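Local coordinates for putative exported protein (Bordetella pertussis Tohama I, PDB 2PFY) that binds pyroglutamic acid as an extracytoplasmic solute receptor, probably passing it to a tripartite ATP-independent periplasmic transporter, at residues P11-L16 and G187-A192; T17-Q22 and E237-Q242; Q191-V196 and T252-R257. All coordinates share one frame; numbering follows the deposited sequence.

Contact 1. Residues P11-L16 and G187-A192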
ATOM      1  N   PRO A  11      -4.763 -11.523  -0.003  1.00 17.47           N
ATOM      2  CA  PRO A  11      -4.851 -12.958  -0.220  1.00 17.41           C
ATOM      3  C   PRO A  11      -3.572 -13.554  -0.820  1.00 16.57           C
ATOM      4  O   PRO A  11      -2.702 -12.818  -1.248  1.00 16.44           O
ATOM      5  CB  PRO A  11      -6.018 -13.083  -1.227  1.00 18.88           C
ATOM      6  CG  PRO A  11      -6.037 -11.808  -1.927  1.00 18.28           C
ATOM      7  CD  PRO A  11      -5.732 -10.795  -0.856  1.00 17.02           C
ATOM      8  N   ASP A  12      -3.459 -14.876  -0.779  1.00 16.51           N
ATOM      9  CA  ASP A  12      -2.309 -15.603  -1.289  1.00 16.69           C
ATOM     10  C   ASP A  12      -2.095 -15.357  -2.810  1.00 16.89           C
ATOM     11  O   ASP A  12      -0.967 -15.487  -3.299  1.00 15.88           O
ATOM     12  CB  ASP A  12      -2.483 -17.092  -0.933  1.00 17.50           C
ATOM     13  CG  ASP A  12      -2.249 -17.371   0.554  1.00 20.38           C
ATOM     14  OD1 ASP A  12      -1.652 -16.533   1.243  1.00 19.07           O
ATOM     15  OD2 ASP A  12      -2.677 -18.428   1.055  1.00 24.76           O
ATOM     16  N   ALA A  13      -3.160 -14.938  -3.531  1.00 15.92           N
ATOM     17  CA  ALA A  13      -3.023 -14.412  -4.923  1.00 15.85           C
ATOM     18  C   ALA A  13      -1.968 -13.289  -5.063  1.00 15.59           C
ATOM     19  O   ALA A  13      -1.288 -13.171  -6.089  1.00 16.24           O
ATOM     20  CB  ALA A  13      -4.391 -13.883  -5.448  1.00 16.25           C
ATOM     21  N   ASN A  14      -1.850 -12.470  -4.023  1.00 14.28           N
ATOM     22  CA  ASN A  14      -1.206 -11.185  -4.106  1.00 15.58           C
ATOM     23  C   ASN A  14       0.294 -11.289  -3.981  1.00 14.74           C
ATOM     24  O   ASN A  14       0.783 -12.062  -3.170  1.00 14.97           O
ATOM     25  CB  ASN A  14      -1.776 -10.270  -3.002  1.00 16.19           C
ATOM     26  CG  ASN A  14      -1.051  -8.958  -2.917  1.00 17.93           C
ATOM     27  OD1 ASN A  14      -0.048  -8.825  -2.184  1.00 18.30           O
ATOM     28  ND2 ASN A  14      -1.565  -7.953  -3.647  1.00 14.38           N
ATOM     29  N   TYR A  15       1.041 -10.533  -4.767  1.00 15.72           N
ATOM     30  CA  TYR A  15       2.515 -10.717  -4.772  1.00 16.07           C
ATOM     31  C   TYR A  15       3.198 -10.183  -3.503  1.00 16.40           C
ATOM     32  O   TYR A  15       4.274 -10.644  -3.146  1.00 16.34           O
ATOM     33  CB  TYR A  15       3.180 -10.163  -6.045  1.00 15.88           C
ATOM     34  CG  TYR A  15       3.267  -8.645  -6.121  1.00 16.37           C
ATOM     35  CD1 TYR A  15       4.299  -7.944  -5.484  1.00 14.94           C
ATOM     36  CD2 TYR A  15       2.307  -7.908  -6.837  1.00 16.90           C
ATOM     37  CE1 TYR A  15       4.381  -6.534  -5.557  1.00 15.82           C
ATOM     38  CE2 TYR A  15       2.375  -6.508  -6.931  1.00 19.83           C
ATOM     39  CZ  TYR A  15       3.416  -5.832  -6.302  1.00 17.07           C
ATOM     40  OH  TYR A  15       3.451  -4.448  -6.391  1.00 19.29           O
ATOM     41  N   LEU A  16       2.573  -9.225  -2.827  1.00 15.71           N
ATOM     42  CA  LEU A  16       3.134  -8.702  -1.565  1.00 16.58           C
ATOM     43  C   LEU A  16       3.032  -9.758  -0.491  1.00 16.29           C
ATOM     44  O   LEU A  16       3.966  -9.931   0.308  1.00 17.40           O
ATOM     45  CB  LEU A  16       2.402  -7.417  -1.134  1.00 15.65           C
ATOM     46  CG  LEU A  16       2.697  -6.238  -2.083  1.00 18.14           C
ATOM     47  CD1 LEU A  16       1.759  -5.044  -1.756  1.00 18.73           C
ATOM     48  CD2 LEU A  16       4.188  -5.800  -2.008  1.00 18.86           C
ATOM     49  N   GLY A 187      -6.789  -5.411  -8.881  1.00 16.16           N
ATOM     50  CA  GLY A 187      -7.696  -5.750  -9.984  1.00 16.51           C
ATOM     51  C   GLY A 187      -7.635  -7.237 -10.366  1.00 17.37           C
ATOM     52  O   GLY A 187      -8.669  -7.889 -10.565  1.00 17.42           O
ATOM     53  N   VAL A 188      -6.425  -7.777 -10.489  1.00 15.87           N
ATOM     54  CA  VAL A 188      -6.277  -9.216 -10.759  1.00 15.67           C
ATOM     55  C   VAL A 188      -6.571 -10.102  -9.533  1.00 15.73           C
ATOM     56  O   VAL A 188      -7.335 -11.073  -9.651  1.00 15.54           O
ATOM     57  CB  VAL A 188      -4.866  -9.543 -11.421  1.00 16.28           C
ATOM     58  CG1 VAL A 188      -4.644 -11.083 -11.663  1.00 14.52           C
ATOM     59  CG2 VAL A 188      -4.765  -8.790 -12.761  1.00 14.20           C
ATOM     60  N   ASP A 189      -5.962  -9.779  -8.371  1.00 15.95           N
ATOM     61  CA  ASP A 189      -6.268 -10.466  -7.080  1.00 17.60           C
ATOM     62  C   ASP A 189      -7.785 -10.682  -6.923  1.00 17.97           C
ATOM     63  O   ASP A 189      -8.247 -11.786  -6.573  1.00 17.88           O
ATOM     64  CB  ASP A 189      -5.817  -9.641  -5.852  1.00 16.13           C
ATOM     65  CG  ASP A 189      -4.297  -9.396  -5.776  1.00 19.20           C
ATOM     66  OD1 ASP A 189      -3.481 -10.080  -6.443  1.00 19.68           O
ATOM     67  OD2 ASP A 189      -3.918  -8.491  -4.976  1.00 19.47           O
ATOM     68  N   SER A 190      -8.570  -9.626  -7.178  1.00 18.57           N
ATOM     69  CA  SER A 190      -9.992  -9.708  -6.893  1.00 19.33           C
ATOM     70  C   SER A 190     -10.810  -9.974  -8.154  1.00 19.51           C
ATOM     71  O   SER A 190     -12.033  -9.965  -8.076  1.00 19.51           O
ATOM     72  CB  SER A 190     -10.509  -8.419  -6.227  1.00 20.47           C
ATOM     73  OG  SER A 190     -10.355  -7.373  -7.156  1.00 24.29           O
ATOM     74  N   GLN A 191     -10.129 -10.249  -9.272  1.00 17.56           N
ATOM     75  CA  GLN A 191     -10.794 -10.520 -10.565  1.00 18.61           C
ATOM     76  C   GLN A 191     -11.861  -9.464 -10.840  1.00 17.38           C
ATOM     77  O   GLN A 191     -13.041  -9.781 -10.943  1.00 17.38           O
ATOM     78  CB  GLN A 191     -11.325 -11.957 -10.593  1.00 18.65           C
ATOM     79  CG  GLN A 191     -10.132 -12.921 -10.407  1.00 21.46           C
ATOM     80  CD  GLN A 191     -10.511 -14.266  -9.904  1.00 22.34           C
ATOM     81  OE1 GLN A 191     -11.666 -14.655  -9.994  1.00 24.71           O
ATOM     82  NE2 GLN A 191      -9.528 -15.011  -9.359  1.00 22.12           N
ATOM     83  N   ALA A 192     -11.417  -8.206 -10.894  1.00 16.92           N
ATOM     84  CA  ALA A 192     -12.311  -7.039 -10.908  1.00 17.53           C
ATOM     85  C   ALA A 192     -13.128  -6.963 -12.188  1.00 18.37           C
ATOM     86  O   ALA A 192     -14.226  -6.333 -12.211  1.00 19.59           O
ATOM     87  CB  ALA A 192     -11.542  -5.758 -10.715  1.00 16.93           C
TER
HETATM   88  O   HOH W   1      -2.446 -11.709  -8.611  1.00 24.75           O
HETATM   89  O   HOH W   2      -0.804  -9.501  -6.909  1.00 18.35           O

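Contact 2. Residues T17-Q22 and E237-Q242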
ATOM      1  N   THR A  17       1.894 -10.462  -0.477  1.00 15.60           N
ATOM      2  CA  THR A  17       1.712 -11.612   0.395  1.00 16.74           C
ATOM      3  C   THR A  17       2.710 -12.734   0.082  1.00 17.00           C
ATOM      4  O   THR A  17       3.291 -13.301   1.006  1.00 17.68           O
ATOM      5  CB  THR A  17       0.259 -12.125   0.346  1.00 16.74           C
ATOM      6  OG1 THR A  17      -0.584 -11.149   0.941  1.00 18.44           O
ATOM      7  CG2 THR A  17       0.060 -13.460   1.110  1.00 15.01           C
ATOM      8  N   GLN A  18       2.918 -13.044  -1.199  1.00 17.02           N
ATOM      9  CA  GLN A  18       3.906 -14.061  -1.578  1.00 17.00           C
ATOM     10  C   GLN A  18       5.311 -13.609  -1.201  1.00 16.20           C
ATOM     11  O   GLN A  18       6.143 -14.402  -0.769  1.00 15.25           O
ATOM     12  CB  GLN A  18       3.810 -14.415  -3.093  1.00 17.96           C
ATOM     13  CG  GLN A  18       2.565 -15.227  -3.419  1.00 19.34           C
ATOM     14  CD  GLN A  18       2.392 -16.462  -2.499  1.00 22.63           C
ATOM     15  OE1 GLN A  18       3.351 -17.210  -2.270  1.00 21.49           O
ATOM     16  NE2 GLN A  18       1.177 -16.654  -1.953  1.00 19.85           N
ATOM     17  N   ASN A  19       5.570 -12.326  -1.313  1.00 15.63           N
ATOM     18  CA  ASN A  19       6.895 -11.820  -0.902  1.00 16.12           C
ATOM     19  C   ASN A  19       7.118 -11.977   0.633  1.00 16.91           C
ATOM     20  O   ASN A  19       8.216 -12.373   1.090  1.00 17.37           O
ATOM     21  CB  ASN A  19       7.033 -10.369  -1.388  1.00 15.55           C
ATOM     22  CG  ASN A  19       8.440  -9.812  -1.220  1.00 18.12           C
ATOM     23  OD1 ASN A  19       9.418 -10.500  -1.439  1.00 21.36           O
ATOM     24  ND2 ASN A  19       8.534  -8.566  -0.825  1.00 16.54           N
ATOM     25  N   ALA A  20       6.073 -11.720   1.420  1.00 15.92           N
ATOM     26  CA  ALA A  20       6.120 -11.925   2.859  1.00 16.35           C
ATOM     27  C   ALA A  20       6.286 -13.416   3.235  1.00 16.56           C
ATOM     28  O   ALA A  20       7.040 -13.750   4.158  1.00 16.54           O
ATOM     29  CB  ALA A  20       4.891 -11.291   3.529  1.00 16.19           C
ATOM     30  N   ARG A  21       5.582 -14.301   2.524  1.00 16.92           N
ATOM     31  CA  ARG A  21       5.751 -15.759   2.680  1.00 17.72           C
ATOM     32  C   ARG A  21       7.203 -16.194   2.399  1.00 19.44           C
ATOM     33  O   ARG A  21       7.814 -16.991   3.177  1.00 19.85           O
ATOM     34  CB  ARG A  21       4.729 -16.543   1.822  1.00 17.39           C
ATOM     35  CG  ARG A  21       3.250 -16.380   2.398  1.00 17.27           C
ATOM     36  CD  ARG A  21       2.265 -17.381   1.756  1.00 17.17           C
ATOM     37  NE  ARG A  21       0.935 -17.283   2.368  1.00 17.85           N
ATOM     38  CZ  ARG A  21       0.615 -17.789   3.560  1.00 19.20           C
ATOM     39  NH1 ARG A  21       1.521 -18.436   4.277  1.00 19.75           N
ATOM     40  NH2 ARG A  21      -0.612 -17.657   4.042  1.00 21.09           N
ATOM     41  N   GLN A  22       7.783 -15.653   1.336  1.00 20.48           N
ATOM     42  CA  GLN A  22       9.150 -16.037   1.001  1.00 21.34           C
ATOM     43  C   GLN A  22      10.111 -15.503   2.075  1.00 20.75           C
ATOM     44  O   GLN A  22      11.108 -16.181   2.469  1.00 19.79           O
ATOM     45  CB  GLN A  22       9.519 -15.550  -0.405  1.00 21.86           C
ATOM     46  CG  GLN A  22      10.963 -15.952  -0.818  1.00 23.55           C
ATOM     47  CD  GLN A  22      11.263 -15.725  -2.290  1.00 24.24           C
ATOM     48  OE1 GLN A  22      10.354 -15.537  -3.122  1.00 26.68           O
ATOM     49  NE2 GLN A  22      12.549 -15.700  -2.614  1.00 25.92           N
ATOM     50  N   GLU A 237      12.803  -6.497   0.373  1.00 22.64           N
ATOM     51  CA  GLU A 237      12.570  -5.159  -0.124  1.00 23.95           C
ATOM     52  C   GLU A 237      13.023  -5.088  -1.597  1.00 24.32           C
ATOM     53  O   GLU A 237      12.302  -4.558  -2.463  1.00 23.46           O
ATOM     54  CB  GLU A 237      13.267  -4.119   0.778  1.00 23.34           C
ATOM     55  CG  GLU A 237      13.091  -2.642   0.349  1.00 23.96           C
ATOM     56  CD  GLU A 237      13.137  -1.670   1.511  1.00 26.02           C
ATOM     57  OE1 GLU A 237      12.718  -2.033   2.642  1.00 23.34           O
ATOM     58  OE2 GLU A 237      13.604  -0.524   1.297  1.00 25.28           O
ATOM     59  N   ILE A 238      14.197  -5.648  -1.875  1.00 25.07           N
ATOM     60  CA  ILE A 238      14.719  -5.703  -3.249  1.00 26.25           C
ATOM     61  C   ILE A 238      13.770  -6.528  -4.144  1.00 25.08           C
ATOM     62  O   ILE A 238      13.398  -6.081  -5.235  1.00 24.62           O
ATOM     63  CB  ILE A 238      16.184  -6.245  -3.286  1.00 26.47           C
ATOM     64  CG1 ILE A 238      17.124  -5.286  -2.529  1.00 27.10           C
ATOM     65  CG2 ILE A 238      16.647  -6.501  -4.761  1.00 28.64           C
ATOM     66  CD1 ILE A 238      18.443  -5.934  -2.049  1.00 28.58           C
ATOM     67  N   ARG A 239      13.387  -7.714  -3.676  1.00 24.66           N
ATOM     68  CA  ARG A 239      12.493  -8.616  -4.416  1.00 25.23           C
ATOM     69  C   ARG A 239      11.170  -7.895  -4.687  1.00 23.93           C
ATOM     70  O   ARG A 239      10.598  -8.008  -5.789  1.00 22.72           O
ATOM     71  CB  ARG A 239      12.274  -9.905  -3.596  1.00 25.56           C
ATOM     72  CG  ARG A 239      11.449 -10.994  -4.247  1.00 27.87           C
ATOM     73  CD  ARG A 239      11.102 -12.142  -3.219  1.00 28.56           C
ATOM     74  NE  ARG A 239      12.283 -12.443  -2.510  1.00 32.31           N
ATOM     75  CZ  ARG A 239      12.468 -12.504  -1.200  1.00 27.50           C
ATOM     76  NH1 ARG A 239      11.504 -12.414  -0.272  1.00 25.39           N
ATOM     77  NH2 ARG A 239      13.695 -12.732  -0.855  1.00 22.43           N
ATOM     78  N   GLY A 240      10.690  -7.164  -3.679  1.00 21.25           N
ATOM     79  CA  GLY A 240       9.385  -6.491  -3.765  1.00 21.26           C
ATOM     80  C   GLY A 240       9.374  -5.432  -4.854  1.00 21.36           C
ATOM     81  O   GLY A 240       8.457  -5.385  -5.678  1.00 20.43           O
ATOM     82  N   TRP A 241      10.381  -4.559  -4.827  1.00 21.07           N
ATOM     83  CA  TRP A 241      10.568  -3.574  -5.879  1.00 22.66           C
ATOM     84  C   TRP A 241      10.741  -4.185  -7.279  1.00 23.10           C
ATOM     85  O   TRP A 241      10.151  -3.682  -8.235  1.00 23.29           O
ATOM     86  CB  TRP A 241      11.734  -2.605  -5.546  1.00 22.17           C
ATOM     87  CG  TRP A 241      11.285  -1.577  -4.557  1.00 22.73           C
ATOM     88  CD1 TRP A 241      11.235  -1.706  -3.171  1.00 23.23           C
ATOM     89  CD2 TRP A 241      10.741  -0.302  -4.859  1.00 22.68           C
ATOM     90  NE1 TRP A 241      10.706  -0.572  -2.624  1.00 22.88           N
ATOM     91  CE2 TRP A 241      10.385   0.304  -3.632  1.00 21.58           C
ATOM     92  CE3 TRP A 241      10.505   0.400  -6.062  1.00 23.08           C
ATOM     93  CZ2 TRP A 241       9.839   1.598  -3.567  1.00 23.33           C
ATOM     94  CZ3 TRP A 241       9.951   1.687  -5.991  1.00 23.01           C
ATOM     95  CH2 TRP A 241       9.621   2.264  -4.761  1.00 22.71           C
ATOM     96  N   GLN A 242      11.566  -5.223  -7.415  1.00 23.41           N
ATOM     97  CA  GLN A 242      11.741  -5.889  -8.735  1.00 25.27           C
ATOM     98  C   GLN A 242      10.401  -6.499  -9.257  1.00 23.79           C
ATOM     99  O   GLN A 242      10.064  -6.435 -10.449  1.00 22.21           O
ATOM    100  CB  GLN A 242      12.765  -7.024  -8.636  1.00 25.26           C
ATOM    101  CG  GLN A 242      14.202  -6.612  -8.305  1.00 29.77           C
ATOM    102  CD  GLN A 242      15.130  -7.828  -8.021  1.00 30.24           C
ATOM    103  OE1 GLN A 242      14.669  -8.980  -7.865  1.00 38.58           O
ATOM    104  NE2 GLN A 242      16.436  -7.566  -7.971  1.00 34.26           N
TER

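Contact 3. Residues Q191-V196 and T252-R257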
ATOM      1  N   GLN A 191     -10.129 -10.249  -9.272  1.00 17.56           N
ATOM      2  CA  GLN A 191     -10.794 -10.520 -10.565  1.00 18.61           C
ATOM      3  C   GLN A 191     -11.861  -9.464 -10.840  1.00 17.38           C
ATOM      4  O   GLN A 191     -13.041  -9.781 -10.943  1.00 17.38           O
ATOM      5  CB  GLN A 191     -11.325 -11.957 -10.593  1.00 18.65           C
ATOM      6  CG  GLN A 191     -10.132 -12.921 -10.407  1.00 21.46           C
ATOM      7  CD  GLN A 191     -10.511 -14.266  -9.904  1.00 22.34           C
ATOM      8  OE1 GLN A 191     -11.666 -14.655  -9.994  1.00 24.71           O
ATOM      9  NE2 GLN A 191      -9.528 -15.011  -9.359  1.00 22.12           N
ATOM     10  N   ALA A 192     -11.417  -8.206 -10.894  1.00 16.92           N
ATOM     11  CA  ALA A 192     -12.311  -7.039 -10.908  1.00 17.53           C
ATOM     12  C   ALA A 192     -13.128  -6.963 -12.188  1.00 18.37           C
ATOM     13  O   ALA A 192     -14.226  -6.333 -12.211  1.00 19.59           O
ATOM     14  CB  ALA A 192     -11.542  -5.758 -10.715  1.00 16.93           C
ATOM     15  N   TRP A 193     -12.649  -7.619 -13.239  1.00 18.35           N
ATOM     16  CA  TRP A 193     -13.460  -7.682 -14.482  1.00 19.45           C
ATOM     17  C   TRP A 193     -14.871  -8.244 -14.259  1.00 20.84           C
ATOM     18  O   TRP A 193     -15.743  -8.020 -15.107  1.00 22.08           O
ATOM     19  CB  TRP A 193     -12.770  -8.490 -15.574  1.00 19.11           C
ATOM     20  CG  TRP A 193     -12.239  -9.866 -15.110  1.00 18.65           C
ATOM     21  CD1 TRP A 193     -12.931 -11.043 -15.069  1.00 18.39           C
ATOM     22  CD2 TRP A 193     -10.915 -10.147 -14.628  1.00 16.94           C
ATOM     23  NE1 TRP A 193     -12.105 -12.057 -14.614  1.00 19.51           N
ATOM     24  CE2 TRP A 193     -10.860 -11.523 -14.336  1.00 18.39           C
ATOM     25  CE3 TRP A 193      -9.758  -9.362 -14.444  1.00 15.28           C
ATOM     26  CZ2 TRP A 193      -9.694 -12.147 -13.849  1.00 16.69           C
ATOM     27  CZ3 TRP A 193      -8.590  -9.980 -13.952  1.00 18.49           C
ATOM     28  CH2 TRP A 193      -8.577 -11.364 -13.663  1.00 18.40           C
ATOM     29  N   ASP A 194     -15.117  -8.941 -13.148  1.00 21.41           N
ATOM     30  CA  ASP A 194     -16.478  -9.446 -12.850  1.00 22.88           C
ATOM     31  C   ASP A 194     -17.426  -8.346 -12.366  1.00 24.53           C
ATOM     32  O   ASP A 194     -18.645  -8.533 -12.367  1.00 24.86           O
ATOM     33  CB  ASP A 194     -16.455 -10.568 -11.810  1.00 23.26           C
ATOM     34  CG  ASP A 194     -15.879 -11.865 -12.350  1.00 22.19           C
ATOM     35  OD1 ASP A 194     -15.875 -12.076 -13.566  1.00 21.00           O
ATOM     36  OD2 ASP A 194     -15.445 -12.701 -11.552  1.00 23.26           O
ATOM     37  N   TYR A 195     -16.883  -7.201 -11.962  1.00 25.06           N
ATOM     38  CA  TYR A 195     -17.716  -6.175 -11.354  1.00 26.27           C
ATOM     39  C   TYR A 195     -17.528  -4.745 -11.826  1.00 26.38           C
ATOM     40  O   TYR A 195     -18.387  -3.883 -11.558  1.00 27.79           O
ATOM     41  CB  TYR A 195     -17.714  -6.313  -9.804  1.00 26.99           C
ATOM     42  CG  TYR A 195     -16.358  -6.255  -9.132  1.00 26.68           C
ATOM     43  CD1 TYR A 195     -15.712  -5.035  -8.945  1.00 28.62           C
ATOM     44  CD2 TYR A 195     -15.710  -7.428  -8.678  1.00 29.02           C
ATOM     45  CE1 TYR A 195     -14.459  -4.955  -8.303  1.00 30.31           C
ATOM     46  CE2 TYR A 195     -14.460  -7.354  -8.009  1.00 28.42           C
ATOM     47  CZ  TYR A 195     -13.851  -6.114  -7.823  1.00 29.25           C
ATOM     48  OH  TYR A 195     -12.606  -6.015  -7.218  1.00 28.30           O
ATOM     49  N   VAL A 196     -16.431  -4.473 -12.540  1.00 24.98           N
ATOM     50  CA  VAL A 196     -16.234  -3.185 -13.201  1.00 24.51           C
ATOM     51  C   VAL A 196     -15.865  -3.419 -14.655  1.00 25.25           C
ATOM     52  O   VAL A 196     -15.516  -4.544 -15.022  1.00 25.01           O
ATOM     53  CB  VAL A 196     -15.134  -2.300 -12.548  1.00 25.02           C
ATOM     54  CG1 VAL A 196     -15.752  -1.393 -11.499  1.00 22.33           C
ATOM     55  CG2 VAL A 196     -13.926  -3.167 -12.002  1.00 21.43           C
ATOM     56  N   THR A 252      -1.831  -5.544 -15.882  1.00 16.94           N
ATOM     57  CA  THR A 252      -2.687  -4.667 -16.699  1.00 17.78           C
ATOM     58  C   THR A 252      -3.187  -5.430 -17.935  1.00 18.48           C
ATOM     59  O   THR A 252      -4.380  -5.379 -18.239  1.00 18.66           O
ATOM     60  CB  THR A 252      -1.919  -3.407 -17.102  1.00 17.38           C
ATOM     61  OG1 THR A 252      -1.391  -2.837 -15.910  1.00 20.24           O
ATOM     62  CG2 THR A 252      -2.855  -2.357 -17.775  1.00 17.93           C
ATOM     63  N   ASP A 253      -2.300  -6.182 -18.594  1.00 18.04           N
ATOM     64  CA  ASP A 253      -2.709  -7.030 -19.751  1.00 19.10           C
ATOM     65  C   ASP A 253      -3.771  -8.039 -19.316  1.00 18.40           C
ATOM     66  O   ASP A 253      -4.704  -8.332 -20.080  1.00 18.58           O
ATOM     67  CB  ASP A 253      -1.523  -7.790 -20.356  1.00 18.68           C
ATOM     68  CG  ASP A 253      -0.468  -6.876 -21.004  1.00 21.79           C
ATOM     69  OD1 ASP A 253      -0.780  -5.790 -21.546  1.00 23.91           O
ATOM     70  OD2 ASP A 253       0.721  -7.276 -21.013  1.00 24.08           O
ATOM     71  N   THR A 254      -3.643  -8.567 -18.087  1.00 17.63           N
ATOM     72  CA  THR A 254      -4.621  -9.523 -17.559  1.00 16.69           C
ATOM     73  C   THR A 254      -6.050  -8.943 -17.475  1.00 16.43           C
ATOM     74  O   THR A 254      -7.024  -9.641 -17.802  1.00 17.81           O
ATOM     75  CB  THR A 254      -4.174 -10.124 -16.191  1.00 16.59           C
ATOM     76  OG1 THR A 254      -2.938 -10.813 -16.368  1.00 18.08           O
ATOM     77  CG2 THR A 254      -5.223 -11.139 -15.642  1.00 15.92           C
ATOM     78  N   LEU A 255      -6.168  -7.700 -17.009  1.00 15.80           N
ATOM     79  CA  LEU A 255      -7.459  -7.010 -16.939  1.00 16.26           C
ATOM     80  C   LEU A 255      -8.094  -6.980 -18.337  1.00 17.00           C
ATOM     81  O   LEU A 255      -9.262  -7.328 -18.480  1.00 17.10           O
ATOM     82  CB  LEU A 255      -7.244  -5.559 -16.449  1.00 17.03           C
ATOM     83  CG  LEU A 255      -6.603  -5.408 -15.047  1.00 13.91           C
ATOM     84  CD1 LEU A 255      -6.460  -3.934 -14.750  1.00 17.43           C
ATOM     85  CD2 LEU A 255      -7.439  -6.117 -13.916  1.00 18.01           C
ATOM     86  N   ALA A 256      -7.301  -6.581 -19.341  1.00 16.97           N
ATOM     87  CA  ALA A 256      -7.766  -6.468 -20.737  1.00 18.02           C
ATOM     88  C   ALA A 256      -8.103  -7.802 -21.352  1.00 18.48           C
ATOM     89  O   ALA A 256      -9.131  -7.918 -22.044  1.00 19.30           O
ATOM     90  CB  ALA A 256      -6.759  -5.700 -21.626  1.00 17.20           C
ATOM     91  N   ARG A 257      -7.286  -8.823 -21.084  1.00 19.63           N
ATOM     92  CA  ARG A 257      -7.565 -10.187 -21.611  1.00 20.26           C
ATOM     93  C   ARG A 257      -8.914 -10.681 -21.107  1.00 20.62           C
ATOM     94  O   ARG A 257      -9.664 -11.382 -21.825  1.00 20.71           O
ATOM     95  CB  ARG A 257      -6.437 -11.156 -21.241  1.00 19.36           C
ATOM     96  CG  ARG A 257      -6.647 -12.596 -21.674  1.00 21.28           C
ATOM     97  CD  ARG A 257      -5.350 -13.405 -21.558  1.00 22.35           C
ATOM     98  NE  ARG A 257      -4.845 -13.468 -20.193  1.00 25.06           N
ATOM     99  CZ  ARG A 257      -3.859 -12.730 -19.664  1.00 28.37           C
ATOM    100  NH1 ARG A 257      -3.180 -11.777 -20.361  1.00 27.44           N
ATOM    101  NH2 ARG A 257      -3.544 -12.959 -18.387  1.00 25.31           N
TER

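Contact 1. Residues P11-L16 and G187-A192
N14 reaches across to D189 with its amide nitrogen, making a short and nearly straight hydrogen bond: N14 ND2 lies 2.8 Å from D189 OD2, and the N-H...O angle is 170°. N14 CG is anti to the backbone N (chi1 174°), which carries the amide out to D189. The carboxylate oxygen lies in the plane of the N14 amide; D189 OD2 is met on its syn side, slightly out of the carboxylate plane, and the amide and carboxylate planes stand 69° apart. The other oxygen, D189 OD1, faces the backbone of 11-16 and works through two waters. One donates to it and to A13 O; the second water puts its oxygen 2.8 Å from D189 OD1 and accepts from Y15 N.

N14 is also the N-cap of helix 15-30. Its OD1 accepts from T17 N and, weakly, from L16 N, which leaves ND2 turned to D189. Asparagine suits the place because one amide both caps and donates, and its side chain also rests on W120 of the ligand pocket. The loop and helix 184-189 appear to belong to opposite lobes; the carboxylate is probably ionised, and a junction of one amide bond and two waters is consistent with a polar seam that can open and close.

Contact 2. Residues T17-Q22 and E237-Q242
R239 reaches over to helix 15-30, where N19 and Q22, one turn apart, receive it. The two helices run nearly antiparallel, with local axes 10.1 Å apart and 155° between their directions. The arginine leaves its helix extended and then bends at chi3 (-45°), which turns the guanidinium alongside the other helix. Q22 stretches out to meet it, and its amide stacks on one face of the guanidinium, the planes nearly parallel. Q22 NE2 and R239 NE are 3.3 Å apart, but both are donors, so the contact is a stack. E26, one turn further along, serves both: OE1 forms a salt bridge with R239 NH2 and OE2 accepts from Q22 NE2.

N19 starts toward the opposing helix, with CG anti to its backbone N (chi1 -171°). N19 OD1 sits close against R239 CD, at 2.9 Å, and takes a weak, bent bond from R239 NH1 at 3.1 Å. The amide nitrogen has its main partner in A236 O, a backbone carbonyl of the long helix, and N19 ND2 passes G240 CA at 3.7 Å. Glycine suits that spot, since without a side chain it lets the amide lie close to the helix backbone. N19 further touches Y116 and S118 of strand 112-119. A long helix, here 223-257, that runs beneath both lobes is a familiar feature of TRAP-type DctP receptors, and helix 15-30 packs on it.

Contact 3. Residues Q191-V196 and T252-R257
Just before W193, which packs on L255, the carbonyl oxygen A192 O is gripped by two backbone donors, Y195 N at 2.8 Å and V196 N at 2.9 Å. The first of these, with D194 N to Q191 O, winds 192-194 into a short 3-10 turn that presents the indole to helix 223-257; the V196 bond is an i+4 bond that closes the turn. In W193 itself, CG lies between the backbone N and the carbonyl carbon (chi1 49°), which folds the ring back so that Q191 CA lies over one face, offset toward the rim. The six-membered end of the indole does the touching. L255 CD2 comes to its edge, near the ring plane, 4.0 Å from W193 CE3, and the methyl T254 CG2 approaches obliquely, 3.9 Å from W193 CH2. The wide indole lets one residue meet both.

The turn follows directly on a Schellman motif that closes helix 184-189, with A192 N bonded to G187 O and Q191 N to V188 O. Q191 is its C-prime residue and takes the positive phi (48°) the motif needs. The chain then leads on to strand 198-201 of the four-stranded sheet.

Leucine suits position 255 because its branched end can reach the ring from a CB that starts away; it also packs on P184, V188 and Y126. Threonine at 254 splits its functions: CG2 serves the tryptophan while OG1 bonds to E250 O in its own helix and receives a weak bond from R257 NH2. W193 further touches N258 and M260, beyond the helix end.

Contacts 1 and 2 both draw on helix 15-30, with centres about 14 Å apart, and D12 ties them through a salt bridge of D12 OD1 to R21 NE (2.9 Å) and a probable hydrogen bond of its O to Q18 NE2. Contacts 1 and 3 are closer, about 11 Å between centres; they share Q191 and A192, and S190 OG meets Y195 OH at 2.6 Å. Contacts 2 and 3 do not touch, yet both use helix 223-257, so this one helix packs on the first helix of the chain at contact 2 and on the loop 191-196 at contact 3. Pyroglutamic acid lies about 6 Å from the N14 side chain, about 11 Å from that of L255 and about 13 Å from G240, so contact 1 borders the pocket most closely.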